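Local atomic coordinates of C-domain type II peptide synthetase (Streptomyces globisporus, PDB entry 4ZNM), a protein that is a free-standing (type II) condensation domain of the nonribosomal peptide synthetase family, with the two-lobed fold of the CoA-dependent acyltransferase clan. Residues V70-L81 and S130-R138; L320-V329 and A452-F460. One frame throughout, in Å; residues are numbered along the deposited sequence. Where two conformers were deposited one is given.

Interaction 1 (V70-L81 and S130-R138); sequences VVVRHEALRTSL and SVRELPLLR. With NA (sodium ion), chain C.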
loop_
_atom_site.group_PDB
_atom_site.type_symbol
_atom_site.label_atom_id
_atom_site.label_comp_id
_atom_site.label_asym_id
_atom_site.label_seq_id
_atom_site.Cartn_x
_atom_site.Cartn_y
_atom_site.Cartn_z
ATOM N N VAL A 70 -18.928 10.911 5.367
ATOM C CA VAL A 70 -18.168 9.923 4.618
ATOM C C VAL A 70 -17.991 8.650 5.440
ATOM O O VAL A 70 -17.803 7.569 4.876
ATOM C CB VAL A 70 -16.802 10.490 4.143
ATOM C CG1 VAL A 70 -15.747 10.509 5.256
ATOM C CG2 VAL A 70 -16.278 9.668 2.970
ATOM N N VAL A 71 -18.089 8.768 6.762
ATOM C CA VAL A 71 -18.065 7.604 7.632
ATOM C C VAL A 71 -19.435 6.921 7.616
ATOM O O VAL A 71 -19.513 5.692 7.611
ATOM C CB VAL A 71 -17.661 7.985 9.059
ATOM C CG1 VAL A 71 -17.892 6.808 10.010
ATOM C CG2 VAL A 71 -16.165 8.398 9.072
ATOM N N VAL A 72 -20.509 7.707 7.578
ATOM C CA VAL A 72 -21.839 7.119 7.480
ATOM C C VAL A 72 -21.937 6.385 6.145
ATOM O O VAL A 72 -22.514 5.318 6.067
ATOM C CB VAL A 72 -22.931 8.142 7.598
ATOM C CG1 VAL A 72 -24.264 7.543 7.194
ATOM C CG2 VAL A 72 -22.986 8.727 9.028
ATOM N N ARG A 73 -21.363 6.978 5.106
ATOM C CA ARG A 73 -21.440 6.443 3.746
ATOM C C ARG A 73 -20.793 5.066 3.564
ATOM O O ARG A 73 -21.295 4.244 2.803
ATOM C CB ARG A 73 -20.775 7.435 2.798
ATOM C CG ARG A 73 -20.626 6.975 1.371
ATOM C CD ARG A 73 -20.221 8.140 0.488
ATOM N NE ARG A 73 -19.907 7.686 -0.854
ATOM C CZ ARG A 73 -20.781 7.601 -1.851
ATOM N NH1 ARG A 73 -22.050 7.986 -1.697
ATOM N NH2 ARG A 73 -20.368 7.144 -3.025
ATOM N N HIS A 74 -19.677 4.833 4.246
ATOM C CA HIS A 74 -18.867 3.627 4.039
ATOM C C HIS A 74 -18.816 2.761 5.304
ATOM O O HIS A 74 -18.139 3.107 6.284
ATOM C CB HIS A 74 -17.448 3.998 3.623
ATOM C CG HIS A 74 -17.374 4.681 2.297
ATOM N ND1 HIS A 74 -17.677 4.037 1.113
ATOM C CD2 HIS A 74 -17.048 5.955 1.962
ATOM C CE1 HIS A 74 -17.562 4.894 0.111
ATOM N NE2 HIS A 74 -17.175 6.062 0.600
ATOM N N GLU A 75 -19.503 1.627 5.265
ATOM C CA GLU A 75 -19.528 0.700 6.418
ATOM C C GLU A 75 -18.153 0.237 6.874
ATOM O O GLU A 75 -17.943 0.040 8.066
ATOM C CB GLU A 75 -20.358 -0.546 6.106
ATOM C CG GLU A 75 -21.820 -0.275 6.157
ATOM C CD GLU A 75 -22.692 -1.450 5.741
ATOM O OE1 GLU A 75 -22.164 -2.565 5.469
ATOM O OE2 GLU A 75 -23.927 -1.228 5.694
ATOM N N ALA A 76 -17.224 0.038 5.945
ATOM C CA ALA A 76 -15.893 -0.393 6.331
ATOM C C ALA A 76 -15.284 0.584 7.335
ATOM O O ALA A 76 -14.464 0.180 8.141
ATOM C CB ALA A 76 -14.989 -0.528 5.123
ATOM N N LEU A 77 -15.682 1.859 7.280
ATOM C CA LEU A 77 -15.090 2.882 8.153
ATOM C C LEU A 77 -15.720 2.911 9.543
ATOM O O LEU A 77 -15.356 3.747 10.369
ATOM C CB LEU A 77 -15.230 4.291 7.545
ATOM C CG LEU A 77 -14.460 4.541 6.234
ATOM C CD1 LEU A 77 -14.632 5.964 5.762
ATOM C CD2 LEU A 77 -13.010 4.231 6.409
ATOM N N ARG A 78 -16.678 2.018 9.752
ATOM C CA ARG A 78 -17.421 1.862 10.989
ATOM C C ARG A 78 -17.400 0.399 11.409
ATOM O O ARG A 78 -18.187 0.001 12.258
ATOM C CB ARG A 78 -18.893 2.288 10.819
ATOM C CG ARG A 78 -19.095 3.631 10.397
ATOM C CD ARG A 78 -20.558 3.917 10.332
ATOM N NE ARG A 78 -21.195 3.760 9.028
ATOM C CZ ARG A 78 -22.229 2.954 8.802
ATOM N NH1 ARG A 78 -22.683 2.149 9.751
ATOM N NH2 ARG A 78 -22.799 2.923 7.606
ATOM N N THR A 79 -16.538 -0.408 10.794
ATOM C CA THR A 79 -16.446 -1.836 11.140
ATOM C C THR A 79 -15.243 -2.110 12.038
ATOM O O THR A 79 -14.124 -2.278 11.580
ATOM C CB THR A 79 -16.382 -2.719 9.885
ATOM O OG1 THR A 79 -17.515 -2.425 9.053
ATOM C CG2 THR A 79 -16.461 -4.179 10.237
ATOM N N SER A 80 -15.497 -2.132 13.343
ATOM C CA SER A 80 -14.460 -2.477 14.291
ATOM C C SER A 80 -14.161 -3.977 14.224
ATOM O O SER A 80 -14.972 -4.776 13.754
ATOM C CB SER A 80 -14.899 -2.103 15.703
ATOM O OG SER A 80 -15.998 -2.911 16.093
ATOM N N LEU A 81 -12.990 -4.335 14.717
ATOM C CA LEU A 81 -12.526 -5.696 14.791
ATOM C C LEU A 81 -12.083 -5.942 16.235
ATOM O O LEU A 81 -11.140 -5.289 16.725
ATOM C CB LEU A 81 -11.357 -5.911 13.829
ATOM C CG LEU A 81 -11.663 -5.736 12.343
ATOM C CD1 LEU A 81 -10.386 -5.927 11.553
ATOM C CD2 LEU A 81 -12.712 -6.722 11.871
ATOM N N SER A 130 -6.670 2.857 16.808
ATOM C CA SER A 130 -7.163 1.523 17.142
ATOM C C SER A 130 -8.127 0.986 16.100
ATOM O O SER A 130 -8.789 1.762 15.397
ATOM C CB SER A 130 -7.861 1.560 18.492
ATOM O OG SER A 130 -9.098 2.230 18.371
ATOM N N VAL A 131 -8.193 -0.343 15.990
ATOM C CA VAL A 131 -9.240 -0.985 15.185
ATOM C C VAL A 131 -10.388 -1.469 16.096
ATOM O O VAL A 131 -11.478 -1.823 15.647
ATOM C CB VAL A 131 -8.657 -2.162 14.357
ATOM C CG1 VAL A 131 -8.346 -3.340 15.260
ATOM C CG2 VAL A 131 -9.631 -2.504 13.232
ATOM N N ARG A 132 -10.127 -1.497 17.390
ATOM C CA ARG A 132 -11.052 -2.132 18.338
ATOM C C ARG A 132 -12.235 -1.231 18.678
ATOM O O ARG A 132 -13.250 -1.694 19.200
ATOM C CB ARG A 132 -10.307 -2.544 19.615
ATOM C CG ARG A 132 -9.372 -3.725 19.337
ATOM C CD ARG A 132 -8.911 -4.466 20.611
ATOM N NE ARG A 132 -8.114 -3.565 21.446
ATOM C CZ ARG A 132 -6.802 -3.380 21.317
ATOM N NH1 ARG A 132 -6.166 -2.540 22.124
ATOM N NH2 ARG A 132 -6.114 -4.038 20.388
ATOM N N GLU A 133 -12.125 0.054 18.363
ATOM C CA GLU A 133 -13.276 0.948 18.507
ATOM C C GLU A 133 -13.141 2.129 17.583
ATOM O O GLU A 133 -12.064 2.413 17.124
ATOM C CB GLU A 133 -13.430 1.433 19.964
ATOM C CG GLU A 133 -12.359 2.363 20.452
ATOM C CD GLU A 133 -11.165 1.649 21.035
ATOM O OE1 GLU A 133 -11.198 0.407 21.142
ATOM O OE2 GLU A 133 -10.187 2.335 21.397
ATOM N N LEU A 134 -14.239 2.817 17.316
ATOM C CA LEU A 134 -14.191 3.998 16.449
ATOM C C LEU A 134 -13.367 5.100 17.141
ATOM O O LEU A 134 -13.274 5.109 18.356
ATOM C CB LEU A 134 -15.609 4.466 16.135
ATOM C CG LEU A 134 -16.529 3.382 15.530
ATOM C CD1 LEU A 134 -17.837 3.940 15.051
ATOM C CD2 LEU A 134 -15.853 2.617 14.380
ATOM N N PRO A 135 -12.762 6.017 16.366
ATOM C CA PRO A 135 -12.889 6.078 14.905
ATOM C C PRO A 135 -11.915 5.145 14.185
ATOM O O PRO A 135 -10.917 4.726 14.745
ATOM C CB PRO A 135 -12.567 7.531 14.589
ATOM C CG PRO A 135 -11.542 7.910 15.621
ATOM C CD PRO A 135 -11.945 7.139 16.886
ATOM N N LEU A 136 -12.229 4.844 12.936
ATOM C CA LEU A 136 -11.325 4.158 12.042
ATOM C C LEU A 136 -10.753 5.107 10.981
ATOM O O LEU A 136 -9.964 4.690 10.127
ATOM C CB LEU A 136 -12.073 3.014 11.380
ATOM C CG LEU A 136 -12.542 1.923 12.357
ATOM C CD1 LEU A 136 -13.319 0.891 11.571
ATOM C CD2 LEU A 136 -11.363 1.304 13.062
ATOM N N LEU A 137 -11.176 6.380 11.025
ATOM C CA LEU A 137 -10.690 7.405 10.106
ATOM C C LEU A 137 -10.577 8.681 10.913
ATOM O O LEU A 137 -11.525 9.033 11.584
ATOM C CB LEU A 137 -11.647 7.610 8.928
ATOM C CG LEU A 137 -11.418 8.807 7.998
ATOM C CD1 LEU A 137 -10.181 8.612 7.097
ATOM C CD2 LEU A 137 -12.659 9.076 7.101
ATOM N N ARG A 138 -9.426 9.334 10.864
ATOM C CA ARG A 138 -9.282 10.675 11.420
ATOM C C ARG A 138 -8.748 11.631 10.375
ATOM O O ARG A 138 -8.139 11.207 9.392
ATOM C CB ARG A 138 -8.335 10.699 12.597
ATOM C CG ARG A 138 -8.847 9.989 13.812
ATOM C CD ARG A 138 -8.034 10.346 15.065
ATOM N NE ARG A 138 -6.745 9.652 15.132
ATOM C CZ ARG A 138 -5.569 10.176 14.789
ATOM N NH1 ARG A 138 -4.462 9.432 14.928
ATOM N NH2 ARG A 138 -5.492 11.435 14.324
HETATM NA NA NA C . -10.154 3.512 16.531
HETATM O O HOH W 1 -14.854 5.792 12.172
HETATM O O HOH W 2 -15.955 -2.002 18.896
HETATM O O HOH W 3 -9.141 5.071 17.798
#

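Interaction 2 (L320-V329 and A452-F460); sequences LSGCASFREV and AVARPDAPF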
loop_
_atom_site.group_PDB
_atom_site.type_symbol
_atom_site.label_atom_id
_atom_site.label_comp_id
_atom_site.label_asym_id
_atom_site.label_seq_id
_atom_site.Cartn_x
_atom_site.Cartn_y
_atom_site.Cartn_z
ATOM N N LEU A 320 15.665 -16.877 -13.623
ATOM C CA LEU A 320 16.583 -15.954 -14.270
ATOM C C LEU A 320 17.771 -16.692 -14.874
ATOM O O LEU A 320 18.676 -16.066 -15.435
ATOM C CB LEU A 320 17.108 -14.923 -13.275
ATOM C CG LEU A 320 16.297 -13.631 -13.097
ATOM C CD1 LEU A 320 14.897 -13.899 -12.565
ATOM C CD2 LEU A 320 17.065 -12.727 -12.170
ATOM N N SER A 321 17.806 -18.011 -14.725
ATOM C CA SER A 321 18.954 -18.756 -15.213
ATOM C C SER A 321 18.985 -18.745 -16.737
ATOM O O SER A 321 17.977 -19.023 -17.405
ATOM C CB SER A 321 18.950 -20.189 -14.703
ATOM O OG SER A 321 17.897 -20.945 -15.275
ATOM N N GLY A 322 20.161 -18.437 -17.276
ATOM C CA GLY A 322 20.359 -18.424 -18.710
ATOM C C GLY A 322 19.979 -17.102 -19.372
ATOM O O GLY A 322 20.112 -16.977 -20.590
ATOM N N CYS A 323 19.484 -16.145 -18.583
ATOM C CA CYS A 323 19.264 -14.770 -19.043
ATOM C C CYS A 323 20.518 -14.110 -19.607
ATOM O O CYS A 323 21.563 -14.108 -18.971
ATOM C CB CYS A 323 18.758 -13.900 -17.904
ATOM S SG CYS A 323 16.994 -13.954 -17.740
ATOM N N ALA A 324 20.391 -13.492 -20.771
ATOM C CA ALA A 324 21.538 -12.881 -21.431
ATOM C C ALA A 324 21.524 -11.367 -21.261
ATOM O O ALA A 324 22.501 -10.697 -21.540
ATOM C CB ALA A 324 21.554 -13.256 -22.915
ATOM N N SER A 325 20.421 -10.816 -20.789
ATOM C CA SER A 325 20.320 -9.366 -20.718
ATOM C C SER A 325 19.251 -8.962 -19.743
ATOM O O SER A 325 18.386 -9.752 -19.392
ATOM C CB SER A 325 19.978 -8.794 -22.089
ATOM O OG SER A 325 18.685 -9.252 -22.458
ATOM N N PHE A 326 19.284 -7.710 -19.326
ATOM C CA PHE A 326 18.191 -7.188 -18.545
ATOM C C PHE A 326 16.884 -7.335 -19.327
ATOM O O PHE A 326 15.848 -7.680 -18.770
ATOM C CB PHE A 326 18.447 -5.736 -18.192
ATOM C CG PHE A 326 17.319 -5.111 -17.443
ATOM C CD1 PHE A 326 17.072 -5.483 -16.139
ATOM C CD2 PHE A 326 16.503 -4.179 -18.030
ATOM C CE1 PHE A 326 16.044 -4.940 -15.436
ATOM C CE2 PHE A 326 15.463 -3.624 -17.311
ATOM C CZ PHE A 326 15.241 -4.021 -16.012
ATOM N N ARG A 327 16.926 -7.068 -20.632
ATOM C CA ARG A 327 15.697 -7.139 -21.414
ATOM C C ARG A 327 15.028 -8.495 -21.270
ATOM O O ARG A 327 13.797 -8.587 -21.171
ATOM C CB ARG A 327 15.960 -6.842 -22.894
ATOM C CG ARG A 327 14.681 -6.824 -23.738
ATOM C CD ARG A 327 14.955 -6.526 -25.183
ATOM N NE ARG A 327 15.676 -5.266 -25.352
ATOM C CZ ARG A 327 15.109 -4.065 -25.264
ATOM N NH1 ARG A 327 13.811 -3.949 -24.998
ATOM N NH2 ARG A 327 15.854 -2.985 -25.436
ATOM N N GLU A 328 15.823 -9.554 -21.236
ATOM C CA GLU A 328 15.257 -10.893 -21.074
ATOM C C GLU A 328 14.669 -11.078 -19.667
ATOM O O GLU A 328 13.659 -11.757 -19.504
ATOM C CB GLU A 328 16.315 -11.970 -21.364
ATOM C CG GLU A 328 16.590 -12.125 -22.829
ATOM C CD GLU A 328 17.683 -13.154 -23.166
ATOM O OE1 GLU A 328 18.021 -14.015 -22.318
ATOM O OE2 GLU A 328 18.204 -13.084 -24.305
ATOM N N VAL A 329 15.270 -10.473 -18.647
ATOM C CA VAL A 329 14.669 -10.540 -17.302
ATOM C C VAL A 329 13.263 -9.914 -17.332
ATOM O O VAL A 329 12.301 -10.472 -16.778
ATOM C CB VAL A 329 15.537 -9.848 -16.235
ATOM C CG1 VAL A 329 14.864 -9.935 -14.871
ATOM C CG2 VAL A 329 16.906 -10.523 -16.116
ATOM N N ALA A 452 20.473 -0.870 -15.673
ATOM C CA ALA A 452 19.671 -1.800 -16.453
ATOM C C ALA A 452 19.003 -1.125 -17.653
ATOM O O ALA A 452 19.054 -1.665 -18.751
ATOM C CB ALA A 452 18.622 -2.452 -15.568
ATOM N N VAL A 453 18.372 0.035 -17.451
ATOM C CA VAL A 453 17.620 0.672 -18.533
ATOM C C VAL A 453 18.561 1.449 -19.449
ATOM O O VAL A 453 18.248 1.664 -20.612
ATOM C CB VAL A 453 16.507 1.596 -18.004
ATOM C CG1 VAL A 453 15.436 0.793 -17.310
ATOM C CG2 VAL A 453 17.087 2.645 -17.110
ATOM N N ALA A 454 19.724 1.840 -18.940
ATOM C CA ALA A 454 20.756 2.439 -19.794
ATOM C C ALA A 454 21.369 1.410 -20.754
ATOM O O ALA A 454 21.635 1.734 -21.907
ATOM C CB ALA A 454 21.845 3.075 -18.943
ATOM N N ARG A 455 21.603 0.181 -20.293
ATOM C CA ARG A 455 22.186 -0.836 -21.169
ATOM C C ARG A 455 21.425 -2.155 -21.091
ATOM O O ARG A 455 21.964 -3.170 -20.659
ATOM C CB ARG A 455 23.659 -1.044 -20.819
ATOM C CG ARG A 455 24.573 0.102 -21.251
ATOM C CD ARG A 455 25.908 0.115 -20.492
ATOM N NE ARG A 455 25.722 0.268 -19.048
ATOM C CZ ARG A 455 25.520 1.429 -18.427
ATOM N NH1 ARG A 455 25.477 2.571 -19.111
ATOM N NH2 ARG A 455 25.357 1.452 -17.108
ATOM N N PRO A 456 20.166 -2.143 -21.540
ATOM C CA PRO A 456 19.242 -3.268 -21.344
ATOM C C PRO A 456 19.598 -4.524 -22.135
ATOM O O PRO A 456 19.084 -5.599 -21.820
ATOM C CB PRO A 456 17.901 -2.695 -21.819
ATOM C CG PRO A 456 18.285 -1.633 -22.839
ATOM C CD PRO A 456 19.530 -1.017 -22.249
ATOM N N ASP A 457 20.434 -4.400 -23.160
ATOM C CA ASP A 457 20.741 -5.563 -24.003
ATOM C C ASP A 457 22.161 -6.092 -23.748
ATOM O O ASP A 457 22.599 -7.091 -24.349
ATOM C CB ASP A 457 20.523 -5.208 -25.478
ATOM C CG ASP A 457 19.043 -4.946 -25.802
ATOM O OD1 ASP A 457 18.268 -5.925 -25.920
ATOM O OD2 ASP A 457 18.638 -3.767 -25.905
ATOM N N ALA A 458 22.854 -5.450 -22.809
ATOM C CA ALA A 458 24.168 -5.909 -22.370
ATOM C C ALA A 458 24.054 -7.143 -21.471
ATOM O O ALA A 458 23.021 -7.352 -20.852
ATOM C CB ALA A 458 24.880 -4.802 -21.632
ATOM N N PRO A 459 25.133 -7.945 -21.364
ATOM C CA PRO A 459 25.108 -9.151 -20.515
ATOM C C PRO A 459 24.885 -8.846 -19.045
ATOM O O PRO A 459 25.567 -7.977 -18.506
ATOM C CB PRO A 459 26.495 -9.753 -20.706
ATOM C CG PRO A 459 27.068 -9.077 -21.920
ATOM C CD PRO A 459 26.462 -7.724 -21.956
ATOM N N PHE A 460 23.969 -9.558 -18.397
ATOM C CA PHE A 460 23.615 -9.228 -17.024
ATOM C C PHE A 460 24.279 -10.205 -16.065
ATOM O O PHE A 460 24.884 -9.788 -15.072
ATOM C CB PHE A 460 22.079 -9.190 -16.873
ATOM C CG PHE A 460 21.518 -10.141 -15.849
ATOM C CD1 PHE A 460 21.832 -10.021 -14.493
ATOM C CD2 PHE A 460 20.628 -11.129 -16.236
ATOM C CE1 PHE A 460 21.298 -10.905 -13.553
ATOM C CE2 PHE A 460 20.087 -12.006 -15.299
ATOM C CZ PHE A 460 20.425 -11.893 -13.956
HETATM O O HOH W 4 21.567 -5.822 -19.450
#

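Interaction 1 (V70-L81 and S130-R138)
Leu137 supplies the apolar centre through one methyl, CD2, which lies 3.9 Å from Leu77 CD1 and 4.1 Å from Val71 CG2. With CG trans to the backbone nitrogen (chi1 170°), this branch reaches across to the end of helix 60-73 and the 3-10 turn after it. The Val71 and Leu137 side chains run past each other in opposite directions. Leu136, one residue earlier, meets backbone instead of side chains: its CB approaches Leu77 O, while CD1 lies against the backbone of Thr79. Leu134 reaches the backbone too, bringing CD2 to 3.8 Å from Arg78 CA.

Farther along, CG2 of Val131 packs on CB, CG and CD1 of Leu81. The one direct hydrogen bond between the segments forms here, from Leu81 N to Val131 O at 3.1 Å. It is nearly straight at the hydrogen (167°), yet the donor stands 39° above the carbonyl plane, away from a lone-pair direction. Two waters extend the polar join. The first donates a hydrogen bond to Leu77 O (2.8 Å) and accepts one from Leu136 N (2.9 Å), so it joins two atoms that make no direct hydrogen bond to each other. The second links Ser80 OG to Arg132 O. Arg132 turns its guanidinium elsewhere, to a salt bridge with Asp38.

At the outer edge the 130-135 loop wraps a sodium ion, held by Glu133 O (2.3 Å), Pro135 O (2.3 Å), Ser130 O, a water and, in the conformer given, Ser130 OG. The peptide before Pro135 is cis. This is a sodium-binding loop leading into strand 137-143 of the condensation-domain fold. Leu137 alone carries that strand's packing on helix 60-73; the rest is loop against the 3-10 turn and the first strand of the 79-84/87-92 hairpin.

Interaction 2 (L320-V329 and A452-F460)
The Phe326 ring carries Ala452 CB over the centre of one face, a CH-pi contact with CB 3.4 Å from the ring centroid and only 8° off the normal. Pro456 CB lies at the edge of the same ring, near its plane. The Phe460 ring, poorly ordered and so less certain, has Cys323 CB at its edge, 3.5 Å from CE2. Val329 CG2 approaches it obliquely, at 3.6 Å from the same Phe460 CE2.

Arg327 offers the edge of its guanidinium to Asp457 in a side-on, two-pronged salt bridge. NE meets Asp457 OD1 at 2.7 Å and NH2 meets Asp457 OD2 at 2.9 Å, both on the syn sides of the carboxylate, with the two planes 23° apart. Pairing at both oxygens limits rotation of either group, and Arg327 supplies the direct counter-charge to Asp457. The chain leaves with CG opposite the backbone nitrogen (chi1 -177°) and bends at chi3 to bring NE round to the acid.

On the backbone of the same residue, Arg327 N donates to Pro456 O at 2.9 Å, in the carbonyl plane. Ser325 is the N-cap, its OG accepting from Glu328 N at 3.1 Å, while a water accepts a hydrogen bond from Phe326 N and donates one to Arg455 O.

The contact joins the start of helix 326-335 to the type I turn following helix 435-454. Segment 320-329 follows directly on strand 312-319, so it spans the link from that strand to helix 326-335. Helix 251-264 adds Phe260, against Arg327 and Pro456, and helix 268-284 places Ala274 against Phe326 and Val329.

Overall arrangement
From the N terminus, helix 60-73 and the start of strand 79-84 come first. Interaction 1 closes the 48-residue excursion through strands 87-92 and 101-104 and helix 110-125, returning the chain at strand 137-143. Only much later does interaction 2 open; the two are in series, neither nesting nor crossing. Its 122-residue loop includes strands 366-373, 410-416 and 422-429 of the five-stranded sheet, but also sends strands 383-385 and 388-392 into the six-stranded sheet that contains 137-143. Helix 435-454 then brings the modelled C terminus back to helix 326-335. The contacts lie on opposite sides of the chain's centre, with their own centres 47 Å apart.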